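Local coordinates for CBS domain protein/ACT domain protein (Thermotoga maritima, PDB 1VR9) that is of unknown function but joins a pair of CBS domains to an ACT domain and may take part in magnesium binding or transport, at residues M13-Q21 with F84-T92; N45-F56 with P104-L115. All blocks are in the same frame, centred on the assembly; numbering follows the deposited sequence.

Overall arrangement
The modelled chain holds two CBS motifs, and both contacts join one half to the other. It begins in the loop M13-Q21, ahead of strand 25-27, which interaction 1 ties to the turn and helix start of F84-T92, closing a loop round nearly the whole first motif. Interaction 2 starts on strand 46-50 and its turn and closes on strand 105-109 and its turn. The four segments alternate along the sequence, so the two contacts cross instead of nesting. They meet where strand 85-86 lies beside strand 105-109 in the second sheet. Interaction 1 thus clamps the N terminus onto the second motif, while interaction 2 sets the two three-stranded sheets against each other.

Interaction 1 (M13-Q21 with F84-T92); sequences MKVKKWVTQ and FVHEEDNIT
V15 and I91 lie at the centre of a short backbone-to-backbone contact, in which the N-terminal loop runs beside the H86-D89 turn and the start of helix 91-100 in the second CBS motif. A single beta bridge joins K14 to N90. On one side of it I91 N gives a nearly straight bond to M13 O (2.8 Å, 168°); on the other, V15 N bonds D89 O (2.9 Å, 174°). K16 N adds a weak, bent bond to E87 O. The V15 side chain packs between the two segments: with CG1 anti to the backbone N (chi1 163°), that methyl meets V85 CG2 at 4.1 Å, and CG2 packs on I91 CD1 and the carbonyl O of D89. W18 and I91 meet at about a right angle, CD1 of the indole 4.0 Å from I91 CG1, and both also touch A127 of helix 121-130. K14 folds back through bends at chi2 and chi3; its NZ comes from above the amide carbonyl plane of N90 to bond OD1 (3.0 Å) and makes a weak bond to E88 O. D89 OD2 accepts H86 N (2.9 Å), bracing the turn. Chemically, main-chain bonds fix the alignment and an apolar core seals it; K14 adds a side-chain bond at the margin, whereas K16, near E87 and E88 but beyond salt-bridge range, probably adds only a modest electrostatic pull.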
loop_
_atom_site.group_PDB
_atom_site.type_symbol
_atom_site.label_atom_id
_atom_site.label_comp_id
_atom_site.label_asym_id
_atom_site.label_seq_id
_atom_site.Cartn_x
_atom_site.Cartn_y
_atom_site.Cartn_z
HETATM N N MSE A 13 -2.098 2.449 -20.558
HETATM C CA MSE A 13 -2.898 3.433 -19.774
HETATM C C MSE A 13 -2.065 3.965 -18.596
HETATM O O MSE A 13 -0.984 3.444 -18.301
HETATM C CB MSE A 13 -4.213 2.776 -19.299
HETATM C CG MSE A 13 -5.145 3.660 -18.471
HETATM SE SE MSE A 13 -5.375 5.475 -19.156
HETATM C CE MSE A 13 -6.322 5.084 -20.816
ATOM N N LYS A 14 -2.565 5.014 -17.953
ATOM C CA LYS A 14 -1.921 5.627 -16.800
ATOM C C LYS A 14 -2.397 5.026 -15.472
ATOM O O LYS A 14 -3.527 4.547 -15.356
ATOM C CB LYS A 14 -2.195 7.121 -16.796
ATOM C CG LYS A 14 -1.892 7.827 -18.122
ATOM C CD LYS A 14 -0.438 7.664 -18.552
ATOM C CE LYS A 14 0.498 8.468 -17.662
ATOM N NZ LYS A 14 1.812 8.729 -18.321
ATOM N N VAL A 15 -1.508 5.073 -14.482
ATOM C CA VAL A 15 -1.790 4.673 -13.093
ATOM C C VAL A 15 -3.023 5.383 -12.525
ATOM O O VAL A 15 -3.877 4.750 -11.911
ATOM C CB VAL A 15 -0.552 4.980 -12.202
ATOM C CG1 VAL A 15 -0.887 4.985 -10.682
ATOM C CG2 VAL A 15 0.576 3.994 -12.518
ATOM N N LYS A 16 -3.116 6.692 -12.746
ATOM C CA LYS A 16 -4.212 7.485 -12.184
ATOM C C LYS A 16 -5.592 6.902 -12.491
ATOM O O LYS A 16 -6.509 7.023 -11.687
ATOM C CB LYS A 16 -4.137 8.945 -12.662
ATOM C CG LYS A 16 -4.889 9.910 -11.766
ATOM C CD LYS A 16 -4.442 11.344 -12.004
ATOM C CE LYS A 16 -5.172 12.325 -11.096
ATOM N NZ LYS A 16 -4.921 13.725 -11.493
ATOM N N LYS A 17 -5.737 6.257 -13.643
ATOM C CA LYS A 17 -7.016 5.673 -14.034
ATOM C C LYS A 17 -7.450 4.537 -13.102
ATOM O O LYS A 17 -8.648 4.291 -12.940
ATOM C CB LYS A 17 -6.964 5.164 -15.483
ATOM C CG LYS A 17 -8.320 4.740 -16.051
ATOM C CD LYS A 17 -8.615 3.255 -15.833
ATOM C CE LYS A 17 -10.114 2.982 -15.756
ATOM N NZ LYS A 17 -10.433 1.773 -14.933
ATOM N N TRP A 18 -6.480 3.863 -12.481
ATOM C CA TRP A 18 -6.735 2.624 -11.740
ATOM C C TRP A 18 -6.610 2.791 -10.210
ATOM O O TRP A 18 -6.740 1.827 -9.456
ATOM C CB TRP A 18 -5.785 1.531 -12.256
ATOM C CG TRP A 18 -5.944 1.268 -13.739
ATOM C CD1 TRP A 18 -5.231 1.847 -14.753
ATOM C CD2 TRP A 18 -6.893 0.398 -14.364
ATOM N NE1 TRP A 18 -5.672 1.386 -15.962
ATOM C CE2 TRP A 18 -6.698 0.502 -15.757
ATOM C CE3 TRP A 18 -7.907 -0.443 -13.884
ATOM C CZ2 TRP A 18 -7.460 -0.226 -16.679
ATOM C CZ3 TRP A 18 -8.667 -1.159 -14.789
ATOM C CH2 TRP A 18 -8.448 -1.038 -16.185
ATOM N N VAL A 19 -6.361 4.008 -9.746
ATOM C CA VAL A 19 -6.220 4.260 -8.309
ATOM C C VAL A 19 -7.531 4.088 -7.550
ATOM O O VAL A 19 -8.583 4.550 -8.000
ATOM C CB VAL A 19 -5.680 5.675 -8.036
ATOM C CG1 VAL A 19 -5.729 6.009 -6.561
ATOM C CG2 VAL A 19 -4.273 5.789 -8.556
ATOM N N THR A 20 -7.437 3.476 -6.374
ATOM C CA THR A 20 -8.562 3.338 -5.455
ATOM C C THR A 20 -8.257 4.031 -4.130
ATOM O O THR A 20 -7.078 4.147 -3.736
ATOM C CB THR A 20 -8.915 1.846 -5.186
ATOM O OG1 THR A 20 -10.141 1.761 -4.435
ATOM C CG2 THR A 20 -7.796 1.076 -4.451
ATOM N N GLN A 21 -9.314 4.466 -3.443
ATOM C CA GLN A 21 -9.200 4.911 -2.042
ATOM C C GLN A 21 -9.641 3.814 -1.069
ATOM O O GLN A 21 -9.540 3.968 0.153
ATOM C CB GLN A 21 -10.000 6.204 -1.822
ATOM C CG GLN A 21 -9.617 7.332 -2.762
ATOM C CD GLN A 21 -8.152 7.725 -2.674
ATOM O OE1 GLN A 21 -7.577 7.759 -1.599
ATOM N NE2 GLN A 21 -7.557 8.037 -3.808
ATOM N N PHE A 84 6.415 2.063 -4.247
ATOM C CA PHE A 84 5.406 3.029 -4.640
ATOM C C PHE A 84 5.533 3.316 -6.137
ATOM O O PHE A 84 6.567 3.052 -6.741
ATOM C CB PHE A 84 5.581 4.361 -3.863
ATOM C CG PHE A 84 6.876 5.078 -4.162
ATOM C CD1 PHE A 84 6.997 5.898 -5.268
ATOM C CD2 PHE A 84 7.989 4.893 -3.354
ATOM C CE1 PHE A 84 8.196 6.529 -5.560
ATOM C CE2 PHE A 84 9.168 5.511 -3.620
ATOM C CZ PHE A 84 9.291 6.338 -4.725
ATOM N N VAL A 85 4.478 3.889 -6.702
ATOM C CA VAL A 85 4.551 4.526 -8.024
ATOM C C VAL A 85 3.927 5.929 -7.942
ATOM O O VAL A 85 3.243 6.225 -6.987
ATOM C CB VAL A 85 3.858 3.690 -9.119
ATOM C CG1 VAL A 85 4.619 2.420 -9.333
ATOM C CG2 VAL A 85 2.387 3.408 -8.801
ATOM N N HIS A 86 4.180 6.768 -8.944
ATOM C CA HIS A 86 3.622 8.126 -8.976
ATOM C C HIS A 86 2.293 8.154 -9.738
ATOM O O HIS A 86 2.051 7.329 -10.602
ATOM C CB HIS A 86 4.618 9.110 -9.614
ATOM C CG HIS A 86 5.713 9.542 -8.693
ATOM N ND1 HIS A 86 6.887 8.831 -8.536
ATOM C CD2 HIS A 86 5.814 10.620 -7.878
ATOM C CE1 HIS A 86 7.665 9.461 -7.672
ATOM N NE2 HIS A 86 7.037 10.547 -7.256
ATOM N N GLU A 87 1.440 9.124 -9.423
ATOM C CA GLU A 87 0.152 9.271 -10.116
ATOM C C GLU A 87 0.264 9.288 -11.640
ATOM O O GLU A 87 -0.605 8.766 -12.344
ATOM C CB GLU A 87 -0.512 10.583 -9.723
ATOM C CG GLU A 87 -1.096 10.618 -8.327
ATOM C CD GLU A 87 -1.920 11.881 -8.096
ATOM O OE1 GLU A 87 -1.380 13.011 -8.210
ATOM O OE2 GLU A 87 -3.121 11.743 -7.795
ATOM N N GLU A 88 1.300 9.947 -12.145
ATOM C CA GLU A 88 1.424 10.181 -13.588
ATOM C C GLU A 88 2.251 9.114 -14.327
ATOM O O GLU A 88 2.534 9.250 -15.528
ATOM C CB GLU A 88 2.010 11.570 -13.815
ATOM C CG GLU A 88 1.137 12.700 -13.268
ATOM C CD GLU A 88 -0.145 12.911 -14.064
ATOM O OE1 GLU A 88 -0.238 12.433 -15.217
ATOM O OE2 GLU A 88 -1.070 13.558 -13.530
ATOM N N ASP A 89 2.645 8.064 -13.615
ATOM C CA ASP A 89 3.311 6.923 -14.251
ATOM C C ASP A 89 2.346 6.121 -15.129
ATOM O O ASP A 89 1.116 6.207 -15.009
ATOM C CB ASP A 89 3.939 5.976 -13.213
ATOM C CG ASP A 89 5.144 6.581 -12.511
ATOM O OD1 ASP A 89 5.711 7.578 -13.030
ATOM O OD2 ASP A 89 5.512 6.064 -11.429
ATOM N N ASN A 90 2.939 5.332 -16.009
ATOM C CA ASN A 90 2.194 4.391 -16.823
ATOM C C ASN A 90 1.909 3.150 -16.007
ATOM O O ASN A 90 2.749 2.702 -15.213
ATOM C CB ASN A 90 3.001 4.018 -18.065
ATOM C CG ASN A 90 3.243 5.195 -18.977
ATOM O OD1 ASN A 90 2.323 5.955 -19.294
ATOM N ND2 ASN A 90 4.493 5.356 -19.415
ATOM N N ILE A 91 0.730 2.567 -16.208
ATOM C CA ILE A 91 0.369 1.355 -15.487
ATOM C C ILE A 91 1.383 0.223 -15.770
ATOM O O ILE A 91 1.661 -0.595 -14.900
ATOM C CB ILE A 91 -1.118 0.954 -15.776
ATOM C CG1 ILE A 91 -1.651 0.003 -14.704
ATOM C CG2 ILE A 91 -1.254 0.389 -17.181
ATOM C CD1 ILE A 91 -1.695 0.577 -13.296
ATOM N N THR A 92 1.982 0.214 -16.964
ATOM C CA THR A 92 3.095 -0.682 -17.280
ATOM C C THR A 92 4.286 -0.568 -16.313
ATOM O O THR A 92 4.999 -1.542 -16.093
ATOM C CB THR A 92 3.599 -0.490 -18.738
ATOM O OG1 THR A 92 3.924 0.886 -18.962
ATOM C CG2 THR A 92 2.536 -0.921 -19.730
#

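Interaction 2 (N45-F56 with P104-L115); sequences NECIVKDREGHF and PYLPVVDEEMRL
E46 and Y105 meet where the side chain of one strand reaches the backbone of the other. The glutamate chain is extended, with CG anti to its backbone N, and OE1 receives Y105 N on the syn side of the carboxylate (2.9 Å); OE2 lies 2.7 Å from Y105 O. The P104 ring lies alongside, pointing the other way, with its CD and CG against E46 OE1. I48 follows: CD1 crosses toward P107 CG (3.8 Å) and Y105 CB, while CG2 packs on L115 CD2 (3.7 Å). F56 lies across P107, whose CB sits over one face of the phenyl ring, 4.0 Å from its centroid, as a CH-pi contact. F56 CB rests on V109 CG1. Just past the D51-G54 and D110-M113 turns, H55 and R114 cross obliquely, ring and guanidinium planes 26° apart, with H55 NE2 3.0 Å from R114 NE. The other imidazole nitrogen, ND1, bonds D51 OD2 on its syn lone pair, in the ring plane, at 3.3 Å, which fixes the ring's rotation. Replacing H55 by an alanine is likely to leave D51 OD2 without this donor and the R114 guanidinium freer to turn. D110 OD1 receives E112 N and R114 N from opposite faces of its plane, the former closing an Asx turn. A single beta bridge, H55 with R114, joins the chain just after the two turns through F56 N to M113 O (2.9 Å) and L115 N to G54 O, and one water links G54 O to L115 O. Strands 46-50 and 105-109 run nearly parallel, 14° apart, but in separate sheets: the first lies between strands 25-27 and 56-61, the second between 85-86 and 115-120, and their facing side chains form part of the interface between the two CBS motifs.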
loop_
_atom_site.group_PDB
_atom_site.type_symbol
_atom_site.label_atom_id
_atom_site.label_comp_id
_atom_site.label_asym_id
_atom_site.label_seq_id
_atom_site.Cartn_x
_atom_site.Cartn_y
_atom_site.Cartn_z
ATOM N N ASN A 45 -3.271 -8.939 4.399
ATOM C CA ASN A 45 -2.091 -9.069 5.260
ATOM C C ASN A 45 -1.066 -7.934 5.012
ATOM O O ASN A 45 0.128 -8.101 5.297
ATOM C CB ASN A 45 -1.408 -10.411 5.069
ATOM C CG ASN A 45 -1.013 -10.667 3.634
ATOM O OD1 ASN A 45 -1.238 -9.831 2.754
ATOM N ND2 ASN A 45 -0.432 -11.843 3.384
ATOM N N GLU A 46 -1.553 -6.832 4.462
ATOM C CA GLU A 46 -0.751 -5.617 4.220
ATOM C C GLU A 46 -1.537 -4.395 4.707
ATOM O O GLU A 46 -2.763 -4.344 4.571
ATOM C CB GLU A 46 -0.505 -5.448 2.719
ATOM C CG GLU A 46 0.249 -4.157 2.362
ATOM C CD GLU A 46 0.199 -3.794 0.887
ATOM O OE1 GLU A 46 -0.423 -4.533 0.139
ATOM O OE2 GLU A 46 0.828 -2.796 0.485
ATOM N N CYS A 47 -0.823 -3.389 5.243
ATOM C CA CYS A 47 -1.399 -2.107 5.591
ATOM C C CYS A 47 -0.429 -1.056 5.080
ATOM O O CYS A 47 0.773 -1.182 5.324
ATOM C CB CYS A 47 -1.530 -1.985 7.105
ATOM S SG CYS A 47 -2.696 -0.735 7.602
ATOM N N ILE A 48 -0.931 -0.067 4.362
ATOM C CA ILE A 48 -0.094 1.040 3.888
ATOM C C ILE A 48 0.024 2.068 5.024
ATOM O O ILE A 48 -0.956 2.347 5.722
ATOM C CB ILE A 48 -0.666 1.666 2.573
ATOM C CG1 ILE A 48 -0.533 0.644 1.422
ATOM C CG2 ILE A 48 0.027 2.962 2.228
ATOM C CD1 ILE A 48 -1.157 1.075 0.094
ATOM N N VAL A 49 1.195 2.653 5.193
ATOM C CA VAL A 49 1.405 3.590 6.307
ATOM C C VAL A 49 1.746 4.991 5.807
ATOM O O VAL A 49 2.539 5.156 4.882
ATOM C CB VAL A 49 2.549 3.090 7.240
ATOM C CG1 VAL A 49 2.746 4.039 8.386
ATOM C CG2 VAL A 49 2.284 1.664 7.767
ATOM N N LYS A 50 1.157 6.003 6.436
ATOM C CA LYS A 50 1.541 7.386 6.147
ATOM C C LYS A 50 1.980 8.076 7.440
ATOM O O LYS A 50 1.739 7.585 8.541
ATOM C CB LYS A 50 0.417 8.140 5.439
ATOM C CG LYS A 50 -0.782 8.361 6.277
ATOM C CD LYS A 50 -1.900 9.041 5.536
ATOM C CE LYS A 50 -3.141 9.022 6.388
ATOM N NZ LYS A 50 -4.266 9.823 5.832
ATOM N N ASP A 51 2.644 9.212 7.306
ATOM C CA ASP A 51 3.041 9.976 8.470
ATOM C C ASP A 51 1.960 11.025 8.755
ATOM O O ASP A 51 0.917 11.010 8.109
ATOM C CB ASP A 51 4.418 10.582 8.247
ATOM C CG ASP A 51 4.428 11.683 7.207
ATOM O OD1 ASP A 51 3.353 12.218 6.845
ATOM O OD2 ASP A 51 5.545 12.047 6.770
ATOM N N ARG A 52 2.200 11.922 9.704
ATOM C CA ARG A 52 1.141 12.878 10.119
ATOM C C ARG A 52 0.825 13.957 9.093
ATOM O O ARG A 52 -0.229 14.608 9.192
ATOM C CB ARG A 52 1.471 13.511 11.488
ATOM C CG ARG A 52 1.465 12.438 12.562
ATOM C CD ARG A 52 1.587 12.942 13.962
ATOM N NE ARG A 52 2.848 13.635 14.193
ATOM C CZ ARG A 52 3.415 13.793 15.384
ATOM N NH1 ARG A 52 2.838 13.309 16.481
ATOM N NH2 ARG A 52 4.561 14.446 15.479
ATOM N N GLU A 53 1.753 14.205 8.175
ATOM C CA GLU A 53 1.556 15.131 7.045
ATOM C C GLU A 53 0.971 14.455 5.790
ATOM O O GLU A 53 0.750 15.113 4.772
ATOM C CB GLU A 53 2.883 15.784 6.687
ATOM C CG GLU A 53 3.382 16.701 7.758
ATOM C CD GLU A 53 2.472 17.886 7.942
ATOM O OE1 GLU A 53 2.308 18.644 6.961
ATOM O OE2 GLU A 53 1.930 18.069 9.054
ATOM N N GLY A 54 0.756 13.148 5.845
ATOM C CA GLY A 54 0.125 12.428 4.740
ATOM C C GLY A 54 1.105 11.828 3.751
ATOM O O GLY A 54 0.676 11.279 2.719
ATOM N N HIS A 55 2.400 11.895 4.068
ATOM C CA HIS A 55 3.444 11.323 3.214
ATOM C C HIS A 55 3.477 9.819 3.354
ATOM O O HIS A 55 3.203 9.270 4.410
ATOM C CB HIS A 55 4.847 11.827 3.547
ATOM C CG HIS A 55 5.053 13.289 3.303
ATOM N ND1 HIS A 55 5.468 14.163 4.284
ATOM C CD2 HIS A 55 4.933 14.022 2.174
ATOM C CE1 HIS A 55 5.578 15.375 3.772
ATOM N NE2 HIS A 55 5.252 15.316 2.492
ATOM N N PHE A 56 3.860 9.158 2.278
ATOM C CA PHE A 56 4.024 7.707 2.303
ATOM C C PHE A 56 5.268 7.273 3.075
ATOM O O PHE A 56 6.362 7.814 2.848
ATOM C CB PHE A 56 4.089 7.179 0.879
ATOM C CG PHE A 56 4.523 5.756 0.800
ATOM C CD1 PHE A 56 3.704 4.727 1.261
ATOM C CD2 PHE A 56 5.760 5.437 0.252
ATOM C CE1 PHE A 56 4.114 3.424 1.187
ATOM C CE2 PHE A 56 6.159 4.127 0.168
ATOM C CZ PHE A 56 5.360 3.134 0.630
ATOM N N PRO A 104 -0.697 -6.952 -2.188
ATOM C CA PRO A 104 -2.046 -6.700 -2.734
ATOM C C PRO A 104 -2.385 -5.264 -3.095
ATOM O O PRO A 104 -3.334 -5.057 -3.864
ATOM C CB PRO A 104 -2.965 -7.168 -1.614
ATOM C CG PRO A 104 -2.177 -7.162 -0.414
ATOM C CD PRO A 104 -0.770 -7.459 -0.807
ATOM N N TYR A 105 -1.676 -4.300 -2.503
ATOM C CA TYR A 105 -1.877 -2.892 -2.759
ATOM C C TYR A 105 -0.558 -2.156 -2.944
ATOM O O TYR A 105 0.348 -2.245 -2.094
ATOM C CB TYR A 105 -2.670 -2.235 -1.628
ATOM C CG TYR A 105 -4.010 -2.851 -1.390
ATOM C CD1 TYR A 105 -5.124 -2.392 -2.065
ATOM C CD2 TYR A 105 -4.183 -3.866 -0.451
ATOM C CE1 TYR A 105 -6.385 -2.938 -1.838
ATOM C CE2 TYR A 105 -5.433 -4.422 -0.225
ATOM C CZ TYR A 105 -6.527 -3.952 -0.908
ATOM O OH TYR A 105 -7.774 -4.517 -0.669
ATOM N N LEU A 106 -0.444 -1.475 -4.077
ATOM C CA LEU A 106 0.725 -0.681 -4.437
ATOM C C LEU A 106 0.449 0.812 -4.123
ATOM O O LEU A 106 -0.498 1.423 -4.660
ATOM C CB LEU A 106 1.066 -0.879 -5.918
ATOM C CG LEU A 106 2.111 0.041 -6.536
ATOM C CD1 LEU A 106 3.465 -0.131 -5.892
ATOM C CD2 LEU A 106 2.218 -0.211 -8.022
ATOM N N PRO A 107 1.228 1.393 -3.198
ATOM C CA PRO A 107 1.056 2.808 -2.896
ATOM C C PRO A 107 1.272 3.724 -4.102
ATOM O O PRO A 107 2.157 3.467 -4.921
ATOM C CB PRO A 107 2.121 3.060 -1.807
ATOM C CG PRO A 107 2.321 1.781 -1.186
ATOM C CD PRO A 107 2.235 0.787 -2.314
ATOM N N VAL A 108 0.427 4.747 -4.210
ATOM C CA VAL A 108 0.518 5.791 -5.235
ATOM C C VAL A 108 0.765 7.134 -4.570
ATOM O O VAL A 108 0.076 7.501 -3.620
ATOM C CB VAL A 108 -0.775 5.856 -6.099
ATOM C CG1 VAL A 108 -0.703 6.976 -7.119
ATOM C CG2 VAL A 108 -1.011 4.494 -6.769
ATOM N N VAL A 109 1.740 7.865 -5.078
ATOM C CA VAL A 109 2.144 9.123 -4.451
ATOM C C VAL A 109 2.210 10.260 -5.474
ATOM O O VAL A 109 2.255 10.025 -6.688
ATOM C CB VAL A 109 3.509 8.992 -3.708
ATOM C CG1 VAL A 109 3.456 7.924 -2.620
ATOM C CG2 VAL A 109 4.616 8.700 -4.683
ATOM N N ASP A 110 2.205 11.494 -4.971
ATOM C CA ASP A 110 2.426 12.677 -5.811
ATOM C C ASP A 110 3.904 13.041 -5.768
ATOM O O ASP A 110 4.714 12.304 -5.216
ATOM C CB ASP A 110 1.501 13.848 -5.404
ATOM C CG ASP A 110 1.861 14.473 -4.063
ATOM O OD1 ASP A 110 2.947 14.196 -3.515
ATOM O OD2 ASP A 110 1.051 15.290 -3.557
ATOM N N GLU A 111 4.255 14.182 -6.347
ATOM C CA GLU A 111 5.660 14.576 -6.461
ATOM C C GLU A 111 6.340 14.956 -5.144
ATOM O O GLU A 111 7.571 15.000 -5.081
ATOM C CB GLU A 111 5.794 15.712 -7.463
ATOM C CG GLU A 111 5.438 15.294 -8.869
ATOM C CD GLU A 111 5.642 16.399 -9.883
ATOM O OE1 GLU A 111 6.242 17.447 -9.541
ATOM O OE2 GLU A 111 5.201 16.211 -11.039
ATOM N N GLU A 112 5.558 15.242 -4.106
ATOM C CA GLU A 112 6.106 15.474 -2.770
ATOM C C GLU A 112 6.021 14.245 -1.873
ATOM O O GLU A 112 6.147 14.362 -0.665
ATOM C CB GLU A 112 5.403 16.660 -2.098
ATOM C CG GLU A 112 5.774 17.990 -2.690
ATOM C CD GLU A 112 5.199 18.191 -4.071
ATOM O OE1 GLU A 112 3.993 17.912 -4.251
ATOM O OE2 GLU A 112 5.948 18.627 -4.970
HETATM N N MSE A 113 5.823 13.061 -2.466
HETATM C CA MSE A 113 5.655 11.819 -1.720
HETATM C C MSE A 113 4.411 11.739 -0.824
HETATM O O MSE A 113 4.375 10.909 0.079
HETATM C CB MSE A 113 6.912 11.463 -0.901
HETATM C CG MSE A 113 8.202 11.247 -1.717
HETATM SE SE MSE A 113 8.116 10.188 -3.405
HETATM C CE MSE A 113 8.119 11.724 -4.620
ATOM N N ARG A 114 3.391 12.553 -1.090
ATOM C CA ARG A 114 2.127 12.439 -0.362
ATOM C C ARG A 114 1.354 11.247 -0.914
ATOM O O ARG A 114 1.247 11.090 -2.122
ATOM C CB ARG A 114 1.294 13.711 -0.467
ATOM C CG ARG A 114 2.014 14.967 0.028
ATOM C CD ARG A 114 1.505 15.453 1.413
ATOM N NE ARG A 114 2.459 16.297 2.138
ATOM C CZ ARG A 114 2.768 17.556 1.825
ATOM N NH1 ARG A 114 2.203 18.156 0.783
ATOM N NH2 ARG A 114 3.653 18.227 2.555
ATOM N N LEU A 115 0.818 10.428 -0.020
ATOM C CA LEU A 115 -0.010 9.297 -0.399
ATOM C C LEU A 115 -1.327 9.756 -1.036
ATOM O O LEU A 115 -2.086 10.523 -0.435
ATOM C CB LEU A 115 -0.310 8.438 0.835
ATOM C CG LEU A 115 -0.972 7.087 0.604
ATOM C CD1 LEU A 115 -0.111 6.210 -0.306
ATOM C CD2 LEU A 115 -1.173 6.404 1.935
HETATM O O HOH W 1 -2.030 11.574 2.140
#